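Local coordinates for protein cystathionine beta-lyases/cystathionine gamma-synthases (Corynebacterium glutamicum, PDB 5X5H) that probably makes L,L-cystathionine and succinate from O-succinyl-L-homoserine and L-cysteine, using pyridoxal 5'-phosphate, as a cystathionine gamma-synthase of methionine biosynthesis, at residues Y75-S80 with E227-Q232. Numbering follows the deposited sequence.
Sequences YGRAFS and ELLFMQ
In the large PLP-binding domain of this fold-type I (aspartate aminotransferase-like) enzyme, strand 75-79, at the edge of the seven-stranded mixed sheet, packs against helix 222-235, where R77 and F79 meet L228, L229 and Q232. The pair illustrates how a helix can serve the polar edge of a sheet as well as its apolar surface: on its other side strand 75-79 bonds to strand 215-219, while here a glutamine takes up a main-chain carbonyl. The axes of strand 75-79 and of helix residues 227-232, 21° from parallel, come within 8.8 Å.

With chi1 at -166° the Q232 chain points away from its own N and runs on extended, which carries the amide to the strand. There NE2 gives A78 O a hydrogen bond of 2.9 Å, nearly straight at 166°, in the carbonyl plane and on a lone pair. NE2 also bonds to E64 OE2, which takes the A78 N-H as well, so the N-H and C=O of A78 both find side-chain partners.

R77 bends at chi2 and crosses L228 and L229 obliquely, its CG 3.8 Å from L228 CB. L229 lies over one guanidinium face, with CD1 3.6 Å from R77 NH1, and a salt bridge from NH2 to D225, earlier in the same helix, ties down the charged end. Farther along the strand the F79 ring reaches the helix obliquely, CE1 4.0 Å from Q232 CA and CZ 4.1 Å from L228 CD2; just beyond it the chain enters the PLP pocket at S81 and G82. A water in the guanidinium plane accepts from R77 NH1, its oxygen 2.9 Å from both that nitrogen and Q232 OE1.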
loop_
_atom_site.group_PDB
_atom_site.type_symbol
_atom_site.label_atom_id
_atom_site.label_comp_id
_atom_site.label_asym_id
_atom_site.label_seq_id
_atom_site.Cartn_x
_atom_site.Cartn_y
_atom_site.Cartn_z
ATOM N N TYR A 75 24.354 -4.612 13.791
ATOM C CA TYR A 75 24.108 -3.791 12.549
ATOM C C TYR A 75 23.394 -4.614 11.498
ATOM O O TYR A 75 23.681 -5.816 11.273
ATOM C CB TYR A 75 25.419 -3.343 12.007
ATOM C CG TYR A 75 26.349 -2.653 12.987
ATOM C CD1 TYR A 75 25.997 -1.391 13.464
ATOM C CD2 TYR A 75 27.465 -3.237 13.452
ATOM C CE1 TYR A 75 26.782 -0.719 14.387
ATOM C CE2 TYR A 75 28.275 -2.552 14.387
ATOM C CZ TYR A 75 27.877 -1.395 14.863
ATOM O OH TYR A 75 28.655 -0.736 15.834
ATOM N N GLY A 76 22.547 -3.940 10.745
ATOM C CA GLY A 76 21.803 -4.472 9.663
ATOM C C GLY A 76 21.501 -3.450 8.612
ATOM O O GLY A 76 21.205 -2.305 8.918
ATOM N N ARG A 77 21.517 -3.826 7.316
ATOM C CA ARG A 77 21.131 -2.936 6.249
ATOM C C ARG A 77 20.350 -3.681 5.196
ATOM O O ARG A 77 20.734 -4.833 4.848
ATOM C CB ARG A 77 22.293 -2.230 5.591
ATOM C CG ARG A 77 23.210 -1.389 6.552
ATOM C CD ARG A 77 22.530 -0.101 6.976
ATOM N NE ARG A 77 23.350 0.557 8.001
ATOM C CZ ARG A 77 23.029 1.653 8.663
ATOM N NH1 ARG A 77 21.936 2.285 8.369
ATOM N NH2 ARG A 77 23.834 2.104 9.607
ATOM N N ALA A 78 19.254 -3.087 4.708
ATOM C CA ALA A 78 18.320 -3.682 3.780
ATOM C C ALA A 78 18.479 -3.175 2.408
ATOM O O ALA A 78 18.893 -2.066 2.091
ATOM C CB ALA A 78 16.906 -3.469 4.236
ATOM N N PHE A 79 18.123 -4.059 1.456
ATOM C CA PHE A 79 18.294 -3.877 0.050
ATOM C C PHE A 79 17.042 -4.353 -0.737
ATOM O O PHE A 79 16.246 -5.113 -0.193
ATOM C CB PHE A 79 19.552 -4.606 -0.472
ATOM C CG PHE A 79 20.814 -4.095 0.207
ATOM C CD1 PHE A 79 21.397 -2.940 -0.191
ATOM C CD2 PHE A 79 21.276 -4.693 1.382
ATOM C CE1 PHE A 79 22.529 -2.411 0.443
ATOM C CE2 PHE A 79 22.379 -4.237 2.037
ATOM C CZ PHE A 79 22.967 -3.067 1.599
ATOM N N SER A 80 16.993 -3.989 -2.030
ATOM C CA SER A 80 15.846 -4.262 -2.844
ATOM C C SER A 80 15.611 -5.777 -3.086
ATOM O O SER A 80 14.500 -6.137 -3.502
ATOM C CB SER A 80 16.057 -3.700 -4.268
ATOM O OG SER A 80 16.450 -2.409 -4.248
ATOM N N GLU A 227 30.344 0.805 5.454
ATOM C CA GLU A 227 30.474 0.588 4.011
ATOM C C GLU A 227 29.088 0.136 3.452
ATOM O O GLU A 227 28.753 0.586 2.354
ATOM C CB GLU A 227 31.518 -0.484 3.708
ATOM C CG GLU A 227 32.968 -0.086 4.078
ATOM C CD GLU A 227 33.251 1.298 3.504
ATOM O OE1 GLU A 227 33.093 1.502 2.262
ATOM O OE2 GLU A 227 33.463 2.250 4.314
ATOM N N LEU A 228 28.344 -0.678 4.170
ATOM C CA LEU A 228 26.943 -1.098 3.686
ATOM C C LEU A 228 26.092 0.135 3.578
ATOM O O LEU A 228 25.367 0.288 2.604
ATOM C CB LEU A 228 26.369 -2.121 4.640
ATOM C CG LEU A 228 27.004 -3.528 4.552
ATOM C CD1 LEU A 228 26.661 -4.317 5.787
ATOM C CD2 LEU A 228 26.519 -4.241 3.296
ATOM N N LEU A 229 26.144 1.030 4.571
ATOM C CA LEU A 229 25.387 2.286 4.481
ATOM C C LEU A 229 25.811 3.162 3.347
ATOM O O LEU A 229 24.986 3.708 2.623
ATOM C CB LEU A 229 25.499 3.014 5.838
ATOM C CG LEU A 229 24.830 4.403 5.876
ATOM C CD1 LEU A 229 23.356 4.288 5.674
ATOM C CD2 LEU A 229 25.122 5.043 7.233
ATOM N N PHE A 230 27.147 3.300 3.131
ATOM C CA PHE A 230 27.690 4.076 2.069
ATOM C C PHE A 230 27.168 3.546 0.769
ATOM O O PHE A 230 26.716 4.294 -0.111
ATOM C CB PHE A 230 29.221 4.030 2.079
ATOM C CG PHE A 230 29.841 4.659 0.872
ATOM C CD1 PHE A 230 29.959 6.041 0.840
ATOM C CD2 PHE A 230 30.129 3.936 -0.293
ATOM C CE1 PHE A 230 30.466 6.668 -0.308
ATOM C CE2 PHE A 230 30.622 4.583 -1.429
ATOM C CZ PHE A 230 30.754 5.926 -1.426
ATOM N N MET A 231 27.162 2.225 0.595
ATOM C CA MET A 231 26.729 1.679 -0.659
ATOM C C MET A 231 25.196 1.687 -0.852
ATOM O O MET A 231 24.693 1.852 -1.980
ATOM C CB MET A 231 27.254 0.211 -0.818
ATOM C CG MET A 231 28.716 0.133 -0.873
ATOM S SD MET A 231 29.535 0.824 -2.317
ATOM C CE MET A 231 29.587 -0.637 -3.352
ATOM N N GLN A 232 24.475 1.484 0.241
ATOM C CA GLN A 232 23.036 1.589 0.216
ATOM C C GLN A 232 22.654 2.922 -0.416
ATOM O O GLN A 232 21.826 3.000 -1.331
ATOM C CB GLN A 232 22.536 1.470 1.688
ATOM C CG GLN A 232 21.050 1.223 1.805
ATOM C CD GLN A 232 20.668 1.133 3.235
ATOM O OE1 GLN A 232 21.047 1.979 4.013
ATOM N NE2 GLN A 232 19.855 0.181 3.613
HETATM O O HOH W 1 19.666 2.289 6.489
#